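Local coordinates for protein UDP-N-Acetylglucosamine 2-Epimerase (Thermus thermophilus, PDB 1V4V) that probably interconverts UDP-N-acetylglucosamine and UDP-N-acetylmannosamine by inverting C2 of the sugar, working as a homodimer of two-domain subunits, at residues D150-P155 against A159-E164; T19-V24 against G119-G124; Y94-G99 against R359-R364; A106-A111 against R141-L146; R305-K310 against N346-G351. All blocks are in the same frame, centred on the assembly; numbering follows the deposited sequence.

Contact 1 (D150-P155 against A159-E164); sequences DFAPTP and ANLLKE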
# COMPACT_ATOMS: atom_id res chain seq x y z
N ASP A 150 -0.83 7.33 10.74
CA ASP A 150 -1.95 7.76 9.90
C ASP A 150 -2.72 8.82 10.66
O ASP A 150 -3.09 8.61 11.82
CB ASP A 150 -2.89 6.59 9.60
CG ASP A 150 -2.42 5.75 8.44
OD1 ASP A 150 -2.53 4.51 8.52
OD2 ASP A 150 -1.95 6.33 7.43
N PHE A 151 -2.97 9.95 10.01
CA PHE A 151 -3.72 11.04 10.61
C PHE A 151 -5.11 11.00 9.99
O PHE A 151 -5.33 11.49 8.89
CB PHE A 151 -3.02 12.37 10.31
CG PHE A 151 -1.61 12.43 10.83
CD1 PHE A 151 -1.36 12.70 12.18
CD2 PHE A 151 -0.53 12.20 9.99
CE1 PHE A 151 -0.05 12.75 12.67
CE2 PHE A 151 0.78 12.24 10.47
CZ PHE A 151 1.02 12.51 11.81
N ALA A 152 -6.05 10.38 10.71
CA ALA A 152 -7.42 10.23 10.24
C ALA A 152 -8.27 11.46 10.55
O ALA A 152 -8.27 11.96 11.66
CB ALA A 152 -8.05 9.00 10.87
N PRO A 153 -9.02 11.94 9.55
CA PRO A 153 -9.86 13.12 9.77
C PRO A 153 -11.08 12.85 10.65
O PRO A 153 -11.56 13.74 11.35
CB PRO A 153 -10.25 13.52 8.35
CG PRO A 153 -10.33 12.19 7.64
CD PRO A 153 -9.09 11.49 8.15
N THR A 154 -11.56 11.61 10.63
CA THR A 154 -12.75 11.23 11.39
C THR A 154 -12.64 9.86 12.04
O THR A 154 -11.76 9.07 11.71
CB THR A 154 -13.99 11.16 10.48
OG1 THR A 154 -13.79 10.11 9.52
CG2 THR A 154 -14.21 12.47 9.74
N PRO A 155 -13.55 9.56 12.98
CA PRO A 155 -13.56 8.27 13.67
C PRO A 155 -13.81 7.16 12.65
O PRO A 155 -13.27 6.06 12.75
CB PRO A 155 -14.71 8.42 14.66
CG PRO A 155 -14.65 9.88 15.01
CD PRO A 155 -14.47 10.51 13.65
N ALA A 159 -11.74 3.84 11.76
CA ALA A 159 -12.37 2.52 11.72
C ALA A 159 -11.97 1.78 10.45
O ALA A 159 -11.79 0.57 10.47
CB ALA A 159 -13.88 2.65 11.81
N ASN A 160 -11.84 2.51 9.34
CA ASN A 160 -11.44 1.89 8.08
C ASN A 160 -10.01 1.39 8.16
O ASN A 160 -9.70 0.28 7.72
CB ASN A 160 -11.54 2.89 6.92
CG ASN A 160 -12.97 3.22 6.55
OD1 ASN A 160 -13.88 2.43 6.77
ND2 ASN A 160 -13.18 4.39 5.96
N LEU A 161 -9.13 2.20 8.74
CA LEU A 161 -7.72 1.84 8.88
C LEU A 161 -7.52 0.60 9.73
O LEU A 161 -6.72 -0.27 9.39
CB LEU A 161 -6.94 3.02 9.45
CG LEU A 161 -6.85 4.21 8.48
CD1 LEU A 161 -6.33 5.45 9.20
CD2 LEU A 161 -5.94 3.84 7.31
N LEU A 162 -8.26 0.51 10.84
CA LEU A 162 -8.16 -0.64 11.72
C LEU A 162 -8.58 -1.89 10.95
O LEU A 162 -7.99 -2.96 11.11
CB LEU A 162 -9.06 -0.46 12.94
CG LEU A 162 -8.65 0.64 13.93
CD1 LEU A 162 -9.77 0.89 14.93
CD2 LEU A 162 -7.37 0.23 14.64
N LYS A 163 -9.59 -1.73 10.11
CA LYS A 163 -10.12 -2.81 9.30
C LYS A 163 -9.09 -3.32 8.30
O LYS A 163 -9.25 -4.41 7.74
CB LYS A 163 -11.38 -2.32 8.58
CG LYS A 163 -12.05 -3.35 7.68
CD LYS A 163 -13.25 -2.74 6.96
CE LYS A 163 -12.85 -1.54 6.12
NZ LYS A 163 -14.00 -0.90 5.43
N GLU A 164 -8.03 -2.55 8.07
CA GLU A 164 -6.99 -2.94 7.13
C GLU A 164 -5.72 -3.42 7.83
O GLU A 164 -4.66 -3.54 7.21
CB GLU A 164 -6.65 -1.77 6.19
CG GLU A 164 -7.78 -1.41 5.24
CD GLU A 164 -7.44 -0.26 4.30
OE1 GLU A 164 -8.30 0.07 3.46
OE2 GLU A 164 -6.33 0.31 4.41

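Contact 2 (T19-V24 against G119-G124); sequences TKMAPV and GHVEAG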
# COMPACT_ATOMS: atom_id res chain seq x y z
N THR A 19 -2.59 23.50 0.13
CA THR A 19 -3.48 24.19 1.06
C THR A 19 -3.69 23.41 2.35
O THR A 19 -3.64 23.97 3.44
CB THR A 19 -4.86 24.44 0.41
OG1 THR A 19 -4.71 25.31 -0.72
CG2 THR A 19 -5.82 25.07 1.41
N LYS A 20 -3.91 22.10 2.23
CA LYS A 20 -4.14 21.27 3.40
C LYS A 20 -2.86 20.98 4.18
O LYS A 20 -2.91 20.65 5.36
CB LYS A 20 -4.81 19.96 3.00
CG LYS A 20 -6.21 20.15 2.42
CD LYS A 20 -6.84 18.82 2.07
CE LYS A 20 -8.23 19.00 1.46
NZ LYS A 20 -9.15 19.71 2.38
N MSE A 21 -1.71 21.12 3.52
CA MSE A 21 -0.43 20.86 4.18
C MSE A 21 0.20 22.09 4.83
O MSE A 21 0.96 21.96 5.79
CB MSE A 21 0.55 20.24 3.18
CG MSE A 21 0.18 18.83 2.76
SE MSE A 21 0.30 17.54 4.19
CE MSE A 21 1.66 16.39 3.42
N ALA A 22 -0.13 23.28 4.32
CA ALA A 22 0.41 24.53 4.86
C ALA A 22 0.27 24.62 6.38
O ALA A 22 1.22 24.99 7.08
CB ALA A 22 -0.27 25.73 4.19
N PRO A 23 -0.92 24.29 6.92
CA PRO A 23 -1.11 24.36 8.38
C PRO A 23 -0.16 23.44 9.13
O PRO A 23 0.28 23.74 10.24
CB PRO A 23 -2.57 23.94 8.55
CG PRO A 23 -3.21 24.38 7.28
CD PRO A 23 -2.19 23.99 6.24
N VAL A 24 0.14 22.29 8.52
CA VAL A 24 1.05 21.32 9.13
C VAL A 24 2.47 21.87 9.10
O VAL A 24 3.18 21.83 10.10
CB VAL A 24 1.01 19.98 8.35
CG1 VAL A 24 2.01 18.99 8.96
CG2 VAL A 24 -0.40 19.41 8.38
N GLY A 119 4.30 9.51 7.17
CA GLY A 119 3.05 9.85 7.82
C GLY A 119 2.07 10.21 6.72
O GLY A 119 2.45 10.87 5.75
N HIS A 120 0.82 9.78 6.85
CA HIS A 120 -0.19 10.07 5.83
C HIS A 120 -1.29 10.97 6.39
O HIS A 120 -2.06 10.56 7.25
CB HIS A 120 -0.80 8.75 5.34
CG HIS A 120 -1.57 8.88 4.06
ND1 HIS A 120 -2.29 7.83 3.52
CD2 HIS A 120 -1.71 9.91 3.20
CE1 HIS A 120 -2.83 8.21 2.38
NE2 HIS A 120 -2.50 9.47 2.16
N VAL A 121 -1.34 12.20 5.89
CA VAL A 121 -2.34 13.18 6.33
C VAL A 121 -3.69 12.97 5.65
O VAL A 121 -3.76 12.67 4.45
CB VAL A 121 -1.82 14.62 6.06
CG1 VAL A 121 -2.83 15.66 6.56
CG2 VAL A 121 -0.47 14.83 6.75
N GLU A 122 -4.76 13.11 6.43
CA GLU A 122 -6.14 12.93 5.97
C GLU A 122 -6.34 11.52 5.42
O GLU A 122 -6.96 11.33 4.38
CB GLU A 122 -6.51 13.95 4.89
CG GLU A 122 -8.03 14.17 4.81
CD GLU A 122 -8.48 14.99 3.61
OE1 GLU A 122 -7.97 16.12 3.41
OE2 GLU A 122 -9.36 14.52 2.86
N ALA A 123 -5.83 10.54 6.15
CA ALA A 123 -5.91 9.13 5.77
C ALA A 123 -7.12 8.37 6.30
O ALA A 123 -7.69 8.73 7.34
CB ALA A 123 -4.64 8.41 6.22
N GLY A 124 -7.52 7.32 5.59
CA GLY A 124 -8.64 6.51 6.05
C GLY A 124 -9.91 6.49 5.22
O GLY A 124 -10.75 5.61 5.41
O HOH W 1 -8.93 18.72 5.28

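Contact 3 (Y94-G99 against R359-R364); sequences YVLVHG and RGVAWR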
# COMPACT_ATOMS: atom_id res chain seq x y z
N TYR A 94 11.70 12.13 8.53
CA TYR A 94 10.29 11.78 8.49
C TYR A 94 9.70 12.39 7.23
O TYR A 94 10.13 13.45 6.79
CB TYR A 94 9.57 12.33 9.73
CG TYR A 94 8.38 11.51 10.16
CD1 TYR A 94 7.14 11.65 9.54
CD2 TYR A 94 8.50 10.55 11.16
CE1 TYR A 94 6.06 10.85 9.90
CE2 TYR A 94 7.43 9.75 11.53
CZ TYR A 94 6.22 9.90 10.89
OH TYR A 94 5.18 9.08 11.26
N VAL A 95 8.73 11.70 6.64
CA VAL A 95 8.09 12.18 5.43
C VAL A 95 6.58 12.22 5.61
O VAL A 95 5.98 11.28 6.13
CB VAL A 95 8.41 11.27 4.22
CG1 VAL A 95 7.74 11.83 2.97
CG2 VAL A 95 9.92 11.20 4.01
N LEU A 96 5.97 13.31 5.17
CA LEU A 96 4.52 13.44 5.26
C LEU A 96 3.96 13.55 3.85
O LEU A 96 4.46 14.30 3.03
CB LEU A 96 4.14 14.70 6.06
CG LEU A 96 4.46 14.72 7.56
CD1 LEU A 96 4.01 16.05 8.16
CD2 LEU A 96 3.75 13.57 8.26
N VAL A 97 2.93 12.76 3.57
CA VAL A 97 2.29 12.82 2.27
C VAL A 97 0.81 13.02 2.52
O VAL A 97 0.32 12.83 3.63
CB VAL A 97 2.53 11.54 1.41
CG1 VAL A 97 4.01 11.44 1.02
CG2 VAL A 97 2.08 10.30 2.16
N HIS A 98 0.10 13.42 1.47
CA HIS A 98 -1.32 13.68 1.57
C HIS A 98 -2.00 13.26 0.28
O HIS A 98 -1.44 13.40 -0.81
CB HIS A 98 -1.56 15.18 1.77
CG HIS A 98 -3.00 15.58 1.81
ND1 HIS A 98 -3.70 15.74 2.98
CD2 HIS A 98 -3.89 15.79 0.81
CE1 HIS A 98 -4.96 16.04 2.71
NE2 HIS A 98 -5.10 16.08 1.40
N GLY A 99 -3.22 12.75 0.38
CA GLY A 99 -3.92 12.39 -0.83
C GLY A 99 -3.79 10.96 -1.30
O GLY A 99 -3.14 10.13 -0.67
N ARG A 359 2.46 17.55 16.19
CA ARG A 359 2.79 16.96 17.47
C ARG A 359 2.86 15.44 17.35
O ARG A 359 3.61 14.79 18.08
CB ARG A 359 1.75 17.36 18.53
CG ARG A 359 1.89 18.81 18.96
CD ARG A 359 0.77 19.24 19.90
NE ARG A 359 1.00 20.59 20.42
CZ ARG A 359 0.11 21.27 21.15
NH1 ARG A 359 -1.07 20.73 21.44
NH2 ARG A 359 0.41 22.48 21.59
N GLY A 360 2.09 14.88 16.43
CA GLY A 360 2.12 13.44 16.22
C GLY A 360 3.48 13.04 15.69
O GLY A 360 4.04 12.02 16.10
N VAL A 361 4.02 13.84 14.78
CA VAL A 361 5.33 13.59 14.19
C VAL A 361 6.43 13.75 15.25
O VAL A 361 7.32 12.91 15.37
CB VAL A 361 5.60 14.56 13.01
CG1 VAL A 361 7.02 14.41 12.51
CG2 VAL A 361 4.61 14.28 11.87
N ALA A 362 6.35 14.83 16.02
CA ALA A 362 7.32 15.10 17.07
C ALA A 362 7.37 13.91 18.03
O ALA A 362 8.44 13.50 18.48
CB ALA A 362 6.93 16.36 17.83
N TRP A 363 6.20 13.35 18.33
CA TRP A 363 6.09 12.20 19.22
C TRP A 363 6.81 10.99 18.64
O TRP A 363 7.52 10.28 19.35
CB TRP A 363 4.62 11.88 19.46
CG TRP A 363 4.38 10.55 20.11
CD1 TRP A 363 4.87 10.12 21.31
CD2 TRP A 363 3.58 9.48 19.59
NE1 TRP A 363 4.42 8.85 21.57
CE2 TRP A 363 3.63 8.43 20.54
CE3 TRP A 363 2.83 9.31 18.42
CZ2 TRP A 363 2.95 7.22 20.35
CZ3 TRP A 363 2.15 8.10 18.23
CH2 TRP A 363 2.22 7.08 19.20
N ARG A 364 6.62 10.74 17.34
CA ARG A 364 7.26 9.62 16.68
C ARG A 364 8.77 9.80 16.67
O ARG A 364 9.52 8.82 16.72
CB ARG A 364 6.77 9.48 15.24
CG ARG A 364 5.40 8.84 15.10
CD ARG A 364 5.36 7.52 15.84
NE ARG A 364 4.48 6.55 15.21
CZ ARG A 364 4.08 5.42 15.78
NH1 ARG A 364 4.48 5.12 17.00
NH2 ARG A 364 3.28 4.59 15.12

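Contact 4 (A106-A111 against R141-L146); sequences AVAWAA and RLTDVL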
# COMPACT_ATOMS: atom_id res chain seq x y z
N ALA A 106 4.04 6.68 -4.82
CA ALA A 106 5.41 6.49 -5.30
C ALA A 106 6.39 7.16 -4.34
O ALA A 106 7.46 6.61 -4.07
CB ALA A 106 5.56 7.07 -6.70
N VAL A 107 6.03 8.33 -3.82
CA VAL A 107 6.89 9.04 -2.88
C VAL A 107 6.96 8.30 -1.55
O VAL A 107 8.04 8.15 -0.98
CB VAL A 107 6.39 10.49 -2.65
CG1 VAL A 107 7.20 11.17 -1.56
CG2 VAL A 107 6.51 11.29 -3.95
N ALA A 108 5.82 7.82 -1.07
CA ALA A 108 5.77 7.08 0.18
C ALA A 108 6.59 5.79 0.07
O ALA A 108 7.27 5.39 1.02
CB ALA A 108 4.33 6.74 0.54
N TRP A 109 6.53 5.14 -1.09
CA TRP A 109 7.28 3.90 -1.27
C TRP A 109 8.78 4.21 -1.33
O TRP A 109 9.60 3.46 -0.80
CB TRP A 109 6.82 3.18 -2.54
CG TRP A 109 7.32 1.76 -2.66
CD1 TRP A 109 7.72 0.94 -1.65
CD2 TRP A 109 7.45 1.00 -3.87
NE1 TRP A 109 8.09 -0.29 -2.15
CE2 TRP A 109 7.93 -0.28 -3.51
CE3 TRP A 109 7.20 1.27 -5.22
CZ2 TRP A 109 8.17 -1.28 -4.45
CZ3 TRP A 109 7.44 0.27 -6.16
CH2 TRP A 109 7.91 -0.99 -5.77
N ALA A 110 9.13 5.33 -1.96
CA ALA A 110 10.53 5.75 -2.06
C ALA A 110 11.07 5.98 -0.65
O ALA A 110 12.17 5.55 -0.33
CB ALA A 110 10.63 7.03 -2.88
N ALA A 111 10.28 6.66 0.18
CA ALA A 111 10.68 6.94 1.55
C ALA A 111 10.87 5.63 2.30
O ALA A 111 11.88 5.43 2.99
CB ALA A 111 9.61 7.78 2.25
N ARG A 141 -4.66 2.67 -0.19
CA ARG A 141 -4.48 1.45 0.59
C ARG A 141 -3.00 1.05 0.58
O ARG A 141 -2.46 0.64 1.61
CB ARG A 141 -5.35 0.33 0.03
CG ARG A 141 -6.83 0.52 0.33
CD ARG A 141 -7.67 -0.59 -0.27
NE ARG A 141 -7.23 -1.90 0.19
CZ ARG A 141 -7.77 -3.05 -0.21
NH1 ARG A 141 -8.78 -3.04 -1.08
NH2 ARG A 141 -7.29 -4.20 0.24
N LEU A 142 -2.36 1.18 -0.58
CA LEU A 142 -0.94 0.85 -0.71
C LEU A 142 -0.12 1.78 0.19
O LEU A 142 0.75 1.34 0.94
CB LEU A 142 -0.48 0.99 -2.16
CG LEU A 142 -1.00 -0.04 -3.17
CD1 LEU A 142 -0.64 0.40 -4.58
CD2 LEU A 142 -0.40 -1.43 -2.86
N THR A 143 -0.41 3.08 0.10
CA THR A 143 0.31 4.05 0.92
C THR A 143 0.18 3.75 2.41
O THR A 143 1.16 3.83 3.15
CB THR A 143 -0.21 5.48 0.66
OG1 THR A 143 -0.00 5.83 -0.71
CG2 THR A 143 0.53 6.49 1.55
N ASP A 144 -1.02 3.37 2.85
CA ASP A 144 -1.22 3.08 4.26
C ASP A 144 -0.56 1.80 4.76
O ASP A 144 -0.37 1.63 5.96
CB ASP A 144 -2.71 3.08 4.61
CG ASP A 144 -3.30 4.48 4.54
OD1 ASP A 144 -2.52 5.44 4.68
OD2 ASP A 144 -4.52 4.61 4.36
N VAL A 145 -0.21 0.91 3.84
CA VAL A 145 0.50 -0.30 4.26
C VAL A 145 1.85 0.16 4.81
O VAL A 145 2.34 -0.37 5.81
CB VAL A 145 0.76 -1.24 3.06
CG1 VAL A 145 1.87 -2.24 3.40
CG2 VAL A 145 -0.51 -1.97 2.68
N LEU A 146 2.43 1.16 4.16
CA LEU A 146 3.75 1.69 4.51
C LEU A 146 3.82 2.78 5.57
O LEU A 146 4.91 3.12 6.04
CB LEU A 146 4.43 2.23 3.26
CG LEU A 146 4.42 1.34 2.02
CD1 LEU A 146 5.12 2.06 0.89
CD2 LEU A 146 5.12 0.01 2.34

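Contact 5 (R305-K310 against N346-G351); sequences RPEGLK and NPYGDG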
# COMPACT_ATOMS: atom_id res chain seq x y z
N ARG A 305 -24.72 17.07 2.55
CA ARG A 305 -24.04 16.49 3.70
C ARG A 305 -24.84 16.78 4.97
O ARG A 305 -25.08 17.94 5.31
CB ARG A 305 -22.63 17.06 3.84
CG ARG A 305 -21.55 16.24 3.14
CD ARG A 305 -20.17 16.86 3.33
NE ARG A 305 -19.10 15.89 3.14
CZ ARG A 305 -18.88 15.21 2.02
NH1 ARG A 305 -19.67 15.38 0.97
NH2 ARG A 305 -17.87 14.35 1.96
N PRO A 306 -25.27 15.73 5.68
CA PRO A 306 -26.05 15.91 6.91
C PRO A 306 -25.29 16.45 8.12
O PRO A 306 -25.89 17.02 9.03
CB PRO A 306 -26.60 14.51 7.16
CG PRO A 306 -25.51 13.63 6.65
CD PRO A 306 -25.13 14.31 5.35
N GLU A 307 -23.97 16.27 8.14
CA GLU A 307 -23.16 16.73 9.27
C GLU A 307 -23.42 18.20 9.60
O GLU A 307 -23.74 18.54 10.73
CB GLU A 307 -21.67 16.55 8.98
CG GLU A 307 -21.29 15.25 8.31
CD GLU A 307 -21.57 15.28 6.82
OE1 GLU A 307 -21.02 16.17 6.14
OE2 GLU A 307 -22.33 14.41 6.34
N GLY A 308 -23.27 19.06 8.60
CA GLY A 308 -23.47 20.49 8.80
C GLY A 308 -24.83 20.86 9.36
O GLY A 308 -24.92 21.60 10.34
N LEU A 309 -25.89 20.37 8.73
CA LEU A 309 -27.25 20.65 9.19
C LEU A 309 -27.41 20.14 10.62
O LEU A 309 -27.94 20.85 11.49
CB LEU A 309 -28.26 19.95 8.28
CG LEU A 309 -29.74 20.31 8.48
CD1 LEU A 309 -29.94 21.80 8.24
CD2 LEU A 309 -30.60 19.51 7.53
N LYS A 310 -26.95 18.93 10.87
CA LYS A 310 -27.04 18.32 12.19
C LYS A 310 -26.28 19.14 13.24
O LYS A 310 -26.76 19.32 14.36
CB LYS A 310 -26.48 16.89 12.15
CG LYS A 310 -26.43 16.20 13.50
CD LYS A 310 -25.74 14.84 13.39
CE LYS A 310 -25.56 14.20 14.76
NZ LYS A 310 -24.84 12.89 14.67
N ASN A 346 -17.75 22.88 15.22
CA ASN A 346 -17.48 22.52 13.82
C ASN A 346 -17.33 21.00 13.76
O ASN A 346 -16.44 20.44 14.38
CB ASN A 346 -16.19 23.19 13.35
CG ASN A 346 -15.92 22.93 11.88
OD1 ASN A 346 -15.99 21.79 11.42
ND2 ASN A 346 -15.59 23.99 11.14
N PRO A 347 -18.21 20.32 13.00
CA PRO A 347 -18.16 18.86 12.88
C PRO A 347 -17.01 18.33 12.01
O PRO A 347 -16.86 17.12 11.87
CB PRO A 347 -19.51 18.54 12.28
CG PRO A 347 -19.70 19.67 11.32
CD PRO A 347 -19.28 20.88 12.15
N TYR A 348 -16.21 19.23 11.45
CA TYR A 348 -15.10 18.83 10.59
C TYR A 348 -13.74 18.91 11.27
O TYR A 348 -12.81 18.19 10.90
CB TYR A 348 -15.07 19.70 9.33
CG TYR A 348 -16.42 19.83 8.65
CD1 TYR A 348 -17.02 18.74 8.02
CD2 TYR A 348 -17.09 21.05 8.66
CE1 TYR A 348 -18.27 18.87 7.41
CE2 TYR A 348 -18.34 21.18 8.05
CZ TYR A 348 -18.92 20.09 7.43
OH TYR A 348 -20.16 20.22 6.85
N GLY A 349 -13.61 19.80 12.25
CA GLY A 349 -12.34 19.95 12.94
C GLY A 349 -12.34 21.22 13.77
O GLY A 349 -13.16 22.11 13.53
N ASP A 350 -11.44 21.31 14.74
CA ASP A 350 -11.37 22.47 15.62
C ASP A 350 -10.39 23.56 15.17
O ASP A 350 -10.07 24.47 15.94
CB ASP A 350 -11.05 22.03 17.06
CG ASP A 350 -9.69 21.35 17.19
OD1 ASP A 350 -9.42 20.78 18.26
OD2 ASP A 350 -8.89 21.40 16.23
N GLY A 351 -9.90 23.46 13.94
CA GLY A 351 -8.97 24.45 13.42
C GLY A 351 -7.53 24.26 13.84
O GLY A 351 -6.65 25.05 13.47

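Contact 1 (D150-P155 against A159-E164)
D150, on the strand that opens this contact, meets the branched end of L161 on the following helix. Its CB lies 3.6 Å from L161 CD1. Further out, D150 OD1 rests 3.7 Å from L161 CD2, so the leucine lies against the carboxylate with one methyl at the stem and the other near an oxygen. The two side chains cross obliquely. L161 CG stands anti to the carbonyl carbon (chi1 -68°), which directs the branch toward the strand. The other carboxylate oxygen of D150 has polar company: OD2 makes a weak hydrogen bond to T147 and sits close to D144, a like charge whose effect R126, paired with D144, would probably soften. An alanine here would retain the CB contact, but L161 CD2 would probably lose the carboxylate beside it and T147 its weak partner. Two residues on, A152 offers its methyl to the same leucine, with CB 4.3 Å from L161 CD1. The strand ends there, and T154 caps the new helix through OG1 to A157 N. P155 is in its first turn, and its carbonyl receives a backbone bond from A159 N to P155 O (2.9 Å, 151° at the hydrogen). The pieces form the first half of a beta-alpha-beta unit: strand 149-152 runs between strands 118-121 and 171-173, helix 155-162 covers one side, and F151 points away from that helix to touch helix 353-364.

Contact 2 (T19-V24 against G119-G124)
K20 extends from helix 15-29 toward E122, in the turn that follows strand 118-121. From CB the chain leaves the helix with CG anti to the carbonyl carbon (chi1 -64°) and runs straight through CG to CD. CD is the first atom to meet the glutamate, 3.2 Å from E122 OE1, and it also packs on the imidazole of H98. CE follows at 3.5 Å from the same oxygen, E122 OE1. Only then does the chain bend, at chi4, which turns the ammonium aside: K20 NZ and E122 OE1 form a long salt bridge of 3.9 Å. A water bridges the two groups, accepting from K20 NZ at 3.1 Å and giving a weak bond to E122 OE1. The lysine thus lies with its methylenes across the carboxylate oxygen rather than pointing its charge at it.

This is the Rossmann-like N-terminal half of a GT-B fold, where helix 15-29 covers one face of the parallel sheet and the C-terminal ends of the strands border the cleft between the domains. A glycerol, probably from the crystallisation liquor, lies about 4 Å from the K20 side chain and may mark a pocket.

E122 has positive phi (59°), which turns the chain off the strand and lets E122 face the helix as V121 does just before it. V121 meets the next residue of the helix: the selenium of selenomethionine M21 lies 3.8 Å from V121 CG2. The M21 chain, bent at chi2 and chi3, swings its end round toward the valine and crosses it at a slant.

Contact 3 (Y94-G99 against R359-R364)
Y94 turns one face of its ring to V361, and the valine sets a methyl on it. V361 CG1 is 4.2 Å from the centroid of the Y94 ring and 21° off the ring normal, a CH-pi contact displaced toward the rim on the CG side. The other methyl serves the next inward-facing residue of the strand: V361 CG2 meets L96 CD2 tip to tip at 3.8 Å. One valine thereby spans two strand residues, since its CG1 stands anti to the backbone N (chi1 173°) while CG2 lies beside that nitrogen. R364, one helical turn on, approaches the far part of the ring obliquely. Its CB is 3.8 Å from Y94 CE2, and CG lies alongside the phenol oxygen, 3.9 Å from Y94 OH. Bends at chi2 and chi3 then lead the guanidinium away, its plane 38° from that of the ring, and W363 CZ3 of its own helix lies over one guanidinium face. The polar ends converge on D148, whose OD2 takes both the hydrogen bond of Y94 OH and a salt bridge from R364 NE; E169 pairs with R364 NH1. A phenylalanine in place of Y94 would keep a face for V361 but would probably cost D148 one of its partners and the network its tie to the strand. Segment 359-364 of helix 353-364 runs roughly antiparallel to strand 94-98, the two axes 10.4 Å apart. Such packing, in which the last helix of the chain crosses back to cover the N-terminal sheet, is a hallmark of the GT-B fold.

Contact 4 (A106-A111 against R141-L146)
W109 and L146 owe their meeting to two first torsions. In W109, CG stands anti to the backbone N (chi1 -168°), which swings the indole along the flank of its helix and opens the stem to a neighbour; in L146, a chi1 of -48° sends CG out from its helix toward that stem. The two helices follow successive strands of the N-terminal Rossmann-like domain and run side by side, their short segments inclined by 22° with axes 9.3 Å apart. L146 CD1 does most of the touching. It comes 3.6 Å from W109 CA and 3.8 Å from W109 CD1, obliquely to the ring, and it also lies beside the carbonyl of A108. The contact is apolar, and all its touching residues are buried. Its surroundings add to the burial: W109 also packs on F105 of its own helix, and its ring meets F105 of the second subunit edge-to-face, while L102 of that subunit adds further packing. The helix pair therefore forms part of the homodimer interface, to which V145 and R141 contribute as well. One residue before W109, and a turn before L146, the backbones come nearest, with the small residue A108 opposite T143. The hydroxyl of T143 is engaged by the carbonyl of N139 in its own helix, and its methyl is directed across, placing T143 CG2 3.9 Å from A108 CB.

Contact 5 (R305-K310 against N346-G351)
Y348 points its phenol end at the backbone of G308 yet makes no bond there: its OH lies 3.8 Å from G308 N. The glycine suits this approach: a beta carbon built on G308 would stand only 3.3 Å from Y348 OH. E307 comes to the ring from another side, its OE1 at the edge and near the plane, 4.1 Å from Y348 CE1. The carboxylate is turned 71° from the ring, and OE1 also pairs with NE of R305, a poorly ordered residue. P347 packs twice. Its CG lies 4.2 Å from E307 O, and the same atom sits over the centre of the Y348 ring, 3.8 Å above it. A glycerol, probably from the crystallisation liquor, lies about 3 Å from the Y348 side chain. N346 braces this folded shape: its OD1 accepts from Y348 N in the carbonyl plane (2.6 Å) and from G349 N, which sits above that plane. The bond from Y348 N closes an Asx turn, and with the one from G349 N it makes an Asx motif, placed where the chain leaves helix 335-343 of the C-terminal domain for helix 353-364, the return crossing to the N-terminal domain characteristic of GT-B proteins.

Contacts 1 to 4 gather on the seven-stranded parallel sheet of the N-terminal domain, whereas contact 5 belongs to the C-terminal domain and its exit loop. Contacts 2 and 3 are closest, centres about 9 Å apart, on neighbouring strands 118-121 and 94-98; contacts 4 and 5 are farthest, about 30 Å between centres. F151 of contact 1 packs on L96 and V361 of contact 3, and D144 of the 141-146 segment binds H120 of the 119-124 segment. Along the chain, contacts 1, 4 and 5 fall between the segments of contact 3, with which contact 2 interleaves; its late helix returns to the first domain and ties both domains together. Contacts 1 and 4 touch the second subunit.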